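Local coordinates for protein quinoline 2-oxidoreductase large subunit (Pseudomonas putida, PDB 1T3Q) that houses the molybdenum and pterin cytosine dinucleotide cofactor of a molybdenum hydroxylase that probably oxidises quinoline at carbon 2, at residues B[148-153]-B[360-365]; B[163-168]-B[356-361]; B[491-496]-B[608-613]. One frame throughout, in Å; residues are numbered along the deposited sequence.

Contact 1. Residues B[148-153]-B[360-365]; sequences EAALEG and VATNKC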
loop_
_atom_site.group_PDB
_atom_site.type_symbol
_atom_site.label_atom_id
_atom_site.label_comp_id
_atom_site.label_asym_id
_atom_site.label_seq_id
_atom_site.Cartn_x
_atom_site.Cartn_y
_atom_site.Cartn_z
ATOM N N GLU B 148 -7.767 -40.176 28.662
ATOM C CA GLU B 148 -8.344 -41.382 29.250
ATOM C C GLU B 148 -9.678 -41.719 28.595
ATOM O O GLU B 148 -9.891 -42.842 28.134
ATOM C CB GLU B 148 -8.540 -41.194 30.754
ATOM N N ALA B 149 -10.571 -40.736 28.554
ATOM C CA ALA B 149 -11.887 -40.912 27.958
ATOM C C ALA B 149 -11.793 -41.214 26.470
ATOM O O ALA B 149 -12.548 -42.033 25.950
ATOM C CB ALA B 149 -12.735 -39.659 28.182
ATOM N N ALA B 150 -10.872 -40.552 25.778
ATOM C CA ALA B 150 -10.720 -40.773 24.344
ATOM C C ALA B 150 -10.280 -42.207 24.042
ATOM O O ALA B 150 -10.694 -42.796 23.051
ATOM C CB ALA B 150 -9.713 -39.783 23.766
ATOM N N LEU B 151 -9.448 -42.767 24.911
ATOM C CA LEU B 151 -8.939 -44.120 24.718
ATOM C C LEU B 151 -9.825 -45.224 25.286
ATOM O O LEU B 151 -9.836 -46.339 24.765
ATOM C CB LEU B 151 -7.547 -44.232 25.343
ATOM C CG LEU B 151 -6.304 -44.366 24.461
ATOM C CD1 LEU B 151 -6.531 -43.797 23.081
ATOM C CD2 LEU B 151 -5.155 -43.668 25.161
ATOM N N GLU B 152 -10.572 -44.927 26.343
ATOM C CA GLU B 152 -11.400 -45.956 26.958
ATOM C C GLU B 152 -12.904 -45.699 26.947
ATOM O O GLU B 152 -13.688 -46.603 27.238
ATOM C CB GLU B 152 -10.939 -46.179 28.403
ATOM N N GLY B 153 -13.307 -44.479 26.607
ATOM C CA GLY B 153 -14.722 -44.144 26.602
ATOM C C GLY B 153 -15.494 -44.514 25.349
ATOM O O GLY B 153 -14.917 -44.916 24.339
ATOM N N VAL B 360 -4.715 -38.634 20.179
ATOM C CA VAL B 360 -6.155 -38.851 20.259
ATOM C C VAL B 360 -6.952 -37.567 20.145
ATOM O O VAL B 360 -6.542 -36.509 20.634
ATOM C CB VAL B 360 -6.561 -39.549 21.575
ATOM C CG1 VAL B 360 -5.911 -40.917 21.650
ATOM C CG2 VAL B 360 -6.161 -38.690 22.779
ATOM N N ALA B 361 -8.101 -37.673 19.490
ATOM C CA ALA B 361 -8.983 -36.534 19.319
ATOM C C ALA B 361 -9.803 -36.340 20.586
ATOM O O ALA B 361 -10.253 -37.308 21.206
ATOM C CB ALA B 361 -9.901 -36.761 18.125
ATOM N N THR B 362 -9.978 -35.082 20.977
ATOM C CA THR B 362 -10.755 -34.732 22.154
ATOM C C THR B 362 -11.582 -33.521 21.747
ATOM O O THR B 362 -11.273 -32.865 20.753
ATOM C CB THR B 362 -9.852 -34.342 23.344
ATOM O OG1 THR B 362 -9.028 -33.234 22.969
ATOM C CG2 THR B 362 -8.963 -35.507 23.755
ATOM N N ASN B 363 -12.635 -33.224 22.494
ATOM C CA ASN B 363 -13.458 -32.077 22.152
ATOM C C ASN B 363 -12.895 -30.797 22.768
ATOM O O ASN B 363 -13.463 -30.221 23.693
ATOM C CB ASN B 363 -14.906 -32.324 22.579
ATOM C CG ASN B 363 -15.582 -33.380 21.717
ATOM O OD1 ASN B 363 -15.900 -34.472 22.183
ATOM N ND2 ASN B 363 -15.782 -33.061 20.444
ATOM N N LYS B 364 -11.754 -30.378 22.228
ATOM C CA LYS B 364 -11.049 -29.178 22.666
ATOM C C LYS B 364 -10.504 -28.546 21.400
ATOM O O LYS B 364 -10.567 -29.151 20.329
ATOM C CB LYS B 364 -9.892 -29.557 23.585
ATOM C CG LYS B 364 -10.313 -30.339 24.813
ATOM C CD LYS B 364 -9.111 -30.824 25.607
ATOM C CE LYS B 364 -9.561 -31.672 26.789
ATOM N NZ LYS B 364 -8.432 -32.135 27.626
ATOM N N CYS B 365 -9.971 -27.334 21.488
ATOM C CA CYS B 365 -9.445 -26.748 20.272
ATOM C C CYS B 365 -8.246 -27.604 19.866
ATOM O O CYS B 365 -7.598 -28.238 20.707
ATOM C CB CYS B 365 -9.032 -25.293 20.490
ATOM S SG CYS B 365 -7.486 -25.115 21.335
#
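V360 packs against A150 and L151 through every carbon of its side chain, a worked case of a branched residue seated on a helix by van der Waals contact, with no hydrogen bond between the two segments. The valine is best read outward. V360 CB, on a bond aimed at the helix, already stands 3.8 Å from A150 CB. There the side chain forks. CG2 rests on the A150 methyl, with V360 CG2 and A150 CB 3.8 Å apart. CG1 lies anti to its own carbonyl carbon (chi1 -62°), which carries it to the neighbouring helix residue, where it meets CD1 of L151. Here the two side chains cross at about a right angle, and the 3.3 Å between L151 CD1 and V360 CG1 is tighter than ordinary van der Waals contact. Both L151 torsions also lie away from staggered positions, which leaves the exact placing of that leucine tip somewhat doubtful.

The single methyl of A150 serves more than the valine. A150 CB also sits 3.6 Å from the carbonyl O of A361, a buried oxygen with no polar partner in the model, and 4.3 Å from CG2 of T362. The hydroxyl of T362 belongs to a different network, bonding to D322.

On helix 147-152, A150 thus faces the end of strand 352-360 and the start of the loop behind it, and L151 reaches the strand with CD1. L151 also touches V165 of strand 165-170 and R318 and I320 of strand 312-322, so that this short helix packs on three neighbouring strands of one sheet.

Contact 2. Residues B[163-168]-B[356-361]; sequences GNVVSR and ESIAVA. With SO4 (sulfate ion), chain K.
A classic beta bulge marks this antiparallel pairing of strands 165-170 and 352-360, where V166 and S167 together face A359. The carbonyl O of A359 receives both amides: a weak, bent bond from V166 N, and a straighter one from S167 N that arrives on a lone pair at 3.3 Å. Beyond the bulge A359 N returns a bond to S167 O at 2.8 Å. On the other side A361 N binds N164 O at 2.7 Å.

The extra residue shifts the register by one, yet V165 and R168 still turn to the same sheet face as I358 and V360. On that face V165 CG1 packs on I358 CG2 at 4.2 Å. V166, in the bulge, sets its CG2 3.9 Å from the CB of A361.

R168 and E356 add a charged link. Both chains are extended, with CG anti to the backbone N in each (chi1 -174° and -171°), and they meet in a salt bridge from R168 NE to E356 OE1 of 2.7 Å. The acceptor lies in the guanidinium plane, but NE comes to OE1 from above the carboxylate plane, the two planes being 44° apart. CD1 of I358 lies over one guanidinium face, 3.6 Å from R168 NH2. An alanine in place of E356 is likely to leave NE of R168 without its anionic mate and the guanidinium freer to turn. A sulfate, probably from the crystallisation liquor, lies at the guanidinium edge and is also bonded by R318; it crowds R168 NH2, so its exact position is doubtful.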
loop_
_atom_site.group_PDB
_atom_site.type_symbol
_atom_site.label_atom_id
_atom_site.label_comp_id
_atom_site.label_asym_id
_atom_site.label_seq_id
_atom_site.Cartn_x
_atom_site.Cartn_y
_atom_site.Cartn_z
ATOM N N GLY B 163 -13.145 -43.781 15.422
ATOM C CA GLY B 163 -12.526 -43.869 16.732
ATOM C C GLY B 163 -11.795 -42.578 17.045
ATOM O O GLY B 163 -11.705 -41.693 16.197
ATOM N N ASN B 164 -11.260 -42.468 18.254
ATOM C CA ASN B 164 -10.560 -41.251 18.653
ATOM C C ASN B 164 -9.055 -41.260 18.422
ATOM O O ASN B 164 -8.395 -40.242 18.625
ATOM C CB ASN B 164 -10.846 -40.943 20.123
ATOM C CG ASN B 164 -12.314 -40.687 20.386
ATOM O OD1 ASN B 164 -12.964 -39.938 19.655
ATOM N ND2 ASN B 164 -12.844 -41.301 21.438
ATOM N N VAL B 165 -8.502 -42.396 18.007
ATOM C CA VAL B 165 -7.068 -42.455 17.765
ATOM C C VAL B 165 -6.738 -41.905 16.381
ATOM O O VAL B 165 -6.919 -42.580 15.365
ATOM C CB VAL B 165 -6.527 -43.892 17.899
ATOM C CG1 VAL B 165 -5.016 -43.903 17.653
ATOM C CG2 VAL B 165 -6.838 -44.429 19.298
ATOM N N VAL B 166 -6.262 -40.665 16.348
ATOM C CA VAL B 166 -5.903 -40.009 15.098
ATOM C C VAL B 166 -4.645 -40.627 14.494
ATOM O O VAL B 166 -4.537 -40.770 13.276
ATOM C CB VAL B 166 -5.680 -38.492 15.320
ATOM C CG1 VAL B 166 -5.081 -37.856 14.075
ATOM C CG2 VAL B 166 -7.008 -37.831 15.665
ATOM N N SER B 167 -3.693 -40.988 15.344
ATOM C CA SER B 167 -2.460 -41.597 14.858
ATOM C C SER B 167 -1.786 -42.415 15.936
ATOM O O SER B 167 -1.801 -42.057 17.116
ATOM C CB SER B 167 -1.492 -40.532 14.340
ATOM O OG SER B 167 -0.303 -41.131 13.840
ATOM N N ARG B 168 -1.178 -43.516 15.515
ATOM C CA ARG B 168 -0.504 -44.421 16.425
ATOM C C ARG B 168 0.706 -44.992 15.704
ATOM O O ARG B 168 0.567 -45.702 14.709
ATOM C CB ARG B 168 -1.470 -45.538 16.806
ATOM C CG ARG B 168 -0.975 -46.484 17.858
ATOM C CD ARG B 168 -2.144 -47.307 18.357
ATOM N NE ARG B 168 -1.951 -47.687 19.746
ATOM C CZ ARG B 168 -2.934 -47.783 20.629
ATOM N NH1 ARG B 168 -4.187 -47.527 20.270
ATOM N NH2 ARG B 168 -2.657 -48.125 21.873
ATOM N N GLU B 356 6.111 -45.742 21.709
ATOM C CA GLU B 356 4.914 -45.649 20.901
ATOM C C GLU B 356 4.354 -44.245 21.064
ATOM O O GLU B 356 4.372 -43.682 22.162
ATOM C CB GLU B 356 3.865 -46.664 21.350
ATOM C CG GLU B 356 2.674 -46.749 20.396
ATOM C CD GLU B 356 1.607 -47.729 20.861
ATOM O OE1 GLU B 356 0.750 -48.112 20.036
ATOM O OE2 GLU B 356 1.617 -48.112 22.047
ATOM N N SER B 357 3.867 -43.697 19.961
ATOM C CA SER B 357 3.282 -42.370 19.934
ATOM C C SER B 357 1.797 -42.503 19.608
ATOM O O SER B 357 1.436 -43.115 18.605
ATOM C CB SER B 357 3.969 -41.526 18.860
ATOM O OG SER B 357 3.334 -40.268 18.728
ATOM N N ILE B 358 0.944 -41.931 20.453
ATOM C CA ILE B 358 -0.501 -41.985 20.242
ATOM C C ILE B 358 -1.097 -40.579 20.289
ATOM O O ILE B 358 -0.872 -39.835 21.247
ATOM C CB ILE B 358 -1.204 -42.822 21.339
ATOM C CG1 ILE B 358 -0.564 -44.209 21.440
ATOM C CG2 ILE B 358 -2.693 -42.955 21.018
ATOM C CD1 ILE B 358 -1.014 -44.990 22.658
ATOM N N ALA B 359 -1.853 -40.219 19.256
ATOM C CA ALA B 359 -2.507 -38.915 19.192
ATOM C C ALA B 359 -4.005 -39.188 19.203
ATOM O O ALA B 359 -4.509 -39.906 18.341
ATOM C CB ALA B 359 -2.116 -38.184 17.908
ATOM N N VAL B 360 -4.715 -38.634 20.179
ATOM C CA VAL B 360 -6.155 -38.851 20.259
ATOM C C VAL B 360 -6.952 -37.567 20.145
ATOM O O VAL B 360 -6.542 -36.509 20.634
ATOM C CB VAL B 360 -6.561 -39.549 21.575
ATOM C CG1 VAL B 360 -5.911 -40.917 21.650
ATOM C CG2 VAL B 360 -6.161 -38.690 22.779
ATOM N N ALA B 361 -8.101 -37.673 19.490
ATOM C CA ALA B 361 -8.983 -36.534 19.319
ATOM C C ALA B 361 -9.803 -36.340 20.586
ATOM O O ALA B 361 -10.253 -37.308 21.206
ATOM C CB ALA B 361 -9.901 -36.761 18.125
HETATM S S SO4 K . -4.145 -48.634 24.275
HETATM O O1 SO4 K . -3.615 -49.959 23.893
HETATM O O2 SO4 K . -4.753 -48.713 25.618
HETATM O O3 SO4 K . -3.046 -47.657 24.298
HETATM O O4 SO4 K . -5.162 -48.207 23.295
#

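Contact 3. Residues B[491-496]-B[608-613]; sequences IDPTGK and AAYFAD
P493 lies flat over the ring of Y610, and the turn of each group against the next explains most of this contact. The proline CG stands 3.6 Å from the centroid of the Y610 ring and 8° off the ring normal, a CH-pi contact close to the centre of the face. P493 CD extends the cover toward the phenol end, 3.9 Å from Y610 CZ.

At that end the ring changes partner. Y610 OH gives a short hydrogen bond of 2.6 Å to the backbone O of I491, which lies at the ring edge, near its plane; seen from the carbonyl, the hydroxyl is tilted 22° from the plane of the peptide group. One aromatic side chain is therefore fixed twice, by a methylene over its face and by a carbonyl at its tip.

F611 supplies a second surface. Its CG is anti to its carbonyl carbon (chi1 -44°), which brings the ring back beside its neighbour, with CB of Y610 3.6 Å above the ring plane. P493 CB meets this ring obliquely, 3.8 Å from F611 CE1, so the proline ring touches the aromatic side chains of both Y610 and F611. Y540 of the second subunit packs on P493 and F611, while T494 bonds E241 of that subunit, placing the contact at the interface between two copies of the large subunit.

The loop segment fits a familiar hairpin design: a type I turn from D492 to G495, closed by G495 N to D492 O at 2.8 Å, with D492 N bonded to K496 O. Glycine at positive phi in the last turn position is the signature of a type I turn with a G1 bulge, here connecting strands 486-491 and 497-501.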
loop_
_atom_site.group_PDB
_atom_site.type_symbol
_atom_site.label_atom_id
_atom_site.label_comp_id
_atom_site.label_asym_id
_atom_site.label_seq_id
_atom_site.Cartn_x
_atom_site.Cartn_y
_atom_site.Cartn_z
ATOM N N ILE B 491 21.775 -7.164 -7.396
ATOM C CA ILE B 491 22.819 -6.202 -7.109
ATOM C C ILE B 491 22.339 -4.983 -7.867
ATOM O O ILE B 491 22.242 -5.007 -9.091
ATOM C CB ILE B 491 24.191 -6.630 -7.667
ATOM C CG1 ILE B 491 24.616 -7.964 -7.049
ATOM C CG2 ILE B 491 25.227 -5.541 -7.357
ATOM C CD1 ILE B 491 25.941 -8.505 -7.592
ATOM N N ASP B 492 21.997 -3.926 -7.142
ATOM C CA ASP B 492 21.526 -2.714 -7.786
ATOM C C ASP B 492 22.694 -2.048 -8.527
ATOM O O ASP B 492 23.852 -2.218 -8.146
ATOM C CB ASP B 492 20.902 -1.800 -6.725
ATOM C CG ASP B 492 19.723 -2.466 -6.026
ATOM O OD1 ASP B 492 18.687 -2.681 -6.692
ATOM O OD2 ASP B 492 19.834 -2.800 -4.827
ATOM N N PRO B 493 22.400 -1.296 -9.602
ATOM C CA PRO B 493 23.401 -0.603 -10.421
ATOM C C PRO B 493 24.500 0.152 -9.675
ATOM O O PRO B 493 25.660 0.105 -10.078
ATOM C CB PRO B 493 22.555 0.323 -11.287
ATOM C CG PRO B 493 21.311 -0.474 -11.492
ATOM C CD PRO B 493 21.041 -1.017 -10.102
ATOM N N THR B 494 24.144 0.843 -8.596
ATOM C CA THR B 494 25.139 1.602 -7.842
ATOM C C THR B 494 25.968 0.744 -6.893
ATOM O O THR B 494 26.813 1.260 -6.161
ATOM C CB THR B 494 24.484 2.748 -7.037
ATOM O OG1 THR B 494 23.542 2.210 -6.100
ATOM C CG2 THR B 494 23.768 3.703 -7.979
ATOM N N GLY B 495 25.731 -0.564 -6.905
ATOM C CA GLY B 495 26.488 -1.451 -6.039
ATOM C C GLY B 495 25.812 -1.835 -4.734
ATOM O O GLY B 495 26.420 -2.492 -3.892
ATOM N N LYS B 496 24.565 -1.413 -4.548
ATOM C CA LYS B 496 23.842 -1.759 -3.336
ATOM C C LYS B 496 23.194 -3.119 -3.585
ATOM O O LYS B 496 23.168 -3.588 -4.721
ATOM C CB LYS B 496 22.797 -0.685 -3.012
ATOM C CG LYS B 496 23.403 0.694 -2.752
ATOM C CD LYS B 496 24.473 0.632 -1.668
ATOM C CE LYS B 496 24.979 2.016 -1.269
ATOM N NZ LYS B 496 25.592 2.762 -2.399
ATOM N N ALA B 608 29.631 -1.387 -14.790
ATOM C CA ALA B 608 29.948 -1.874 -16.129
ATOM C C ALA B 608 29.026 -3.020 -16.547
ATOM O O ALA B 608 28.662 -3.132 -17.714
ATOM C CB ALA B 608 31.417 -2.335 -16.187
ATOM N N ALA B 609 28.655 -3.875 -15.599
ATOM C CA ALA B 609 27.772 -4.996 -15.913
ATOM C C ALA B 609 26.444 -4.474 -16.444
ATOM O O ALA B 609 25.886 -5.014 -17.402
ATOM C CB ALA B 609 27.540 -5.856 -14.670
ATOM N N TYR B 610 25.944 -3.415 -15.819
ATOM C CA TYR B 610 24.676 -2.822 -16.223
ATOM C C TYR B 610 24.748 -1.933 -17.450
ATOM O O TYR B 610 23.951 -2.076 -18.379
ATOM C CB TYR B 610 24.086 -1.970 -15.091
ATOM C CG TYR B 610 23.253 -2.731 -14.088
ATOM C CD1 TYR B 610 23.828 -3.286 -12.945
ATOM C CD2 TYR B 610 21.883 -2.911 -14.293
ATOM C CE1 TYR B 610 23.057 -4.002 -12.033
ATOM C CE2 TYR B 610 21.109 -3.623 -13.394
ATOM C CZ TYR B 610 21.697 -4.166 -12.268
ATOM O OH TYR B 610 20.931 -4.883 -11.387
ATOM N N PHE B 611 25.721 -1.027 -17.451
ATOM C CA PHE B 611 25.824 -0.023 -18.498
ATOM C C PHE B 611 27.044 0.061 -19.410
ATOM O O PHE B 611 27.199 1.064 -20.098
ATOM C CB PHE B 611 25.620 1.348 -17.842
ATOM C CG PHE B 611 24.475 1.388 -16.863
ATOM C CD1 PHE B 611 24.692 1.731 -15.533
ATOM C CD2 PHE B 611 23.176 1.096 -17.276
ATOM C CE1 PHE B 611 23.630 1.785 -14.624
ATOM C CE2 PHE B 611 22.109 1.147 -16.376
ATOM C CZ PHE B 611 22.338 1.493 -15.049
ATOM N N ALA B 612 27.904 -0.952 -19.430
ATOM C CA ALA B 612 29.080 -0.899 -20.301
ATOM C C ALA B 612 29.235 -2.188 -21.101
ATOM O O ALA B 612 30.145 -2.982 -20.872
ATOM C CB ALA B 612 30.336 -0.626 -19.480
ATOM N N ASP B 613 28.314 -2.363 -22.040
ATOM C CA ASP B 613 28.229 -3.503 -22.945
ATOM C C ASP B 613 29.575 -3.971 -23.520
ATOM O O ASP B 613 29.824 -5.170 -23.660
ATOM C CB ASP B 613 27.272 -3.106 -24.076
ATOM C CG ASP B 613 27.129 -4.164 -25.132
ATOM O OD1 ASP B 613 28.102 -4.401 -25.873
ATOM O OD2 ASP B 613 26.034 -4.752 -25.225
#

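In the fold
Contacts 1 and 2 meet on the end of strand 352-360: they share V360 and A361, their centres lie 9 Å apart, and N164 probably ties them through a hydrogen bond to the carbonyl of A150. Both are mostly buried, with R168 exposed at the edge of contact 2. Contact 1 is mainly apolar packing of a helix on a strand end and the loop after it, without hydrogen bonds; contact 2 is strand pairing by backbone bonds, ending in a charged pair. Contact 3, about 58 Å from contact 2 between centres, lies in the second molybdopterin-binding region of the chain, whereas contact 2 belongs to the first. It too is largely buried, but partly by a second subunit, and relies on aromatic rings and a phenol-to-carbonyl bond.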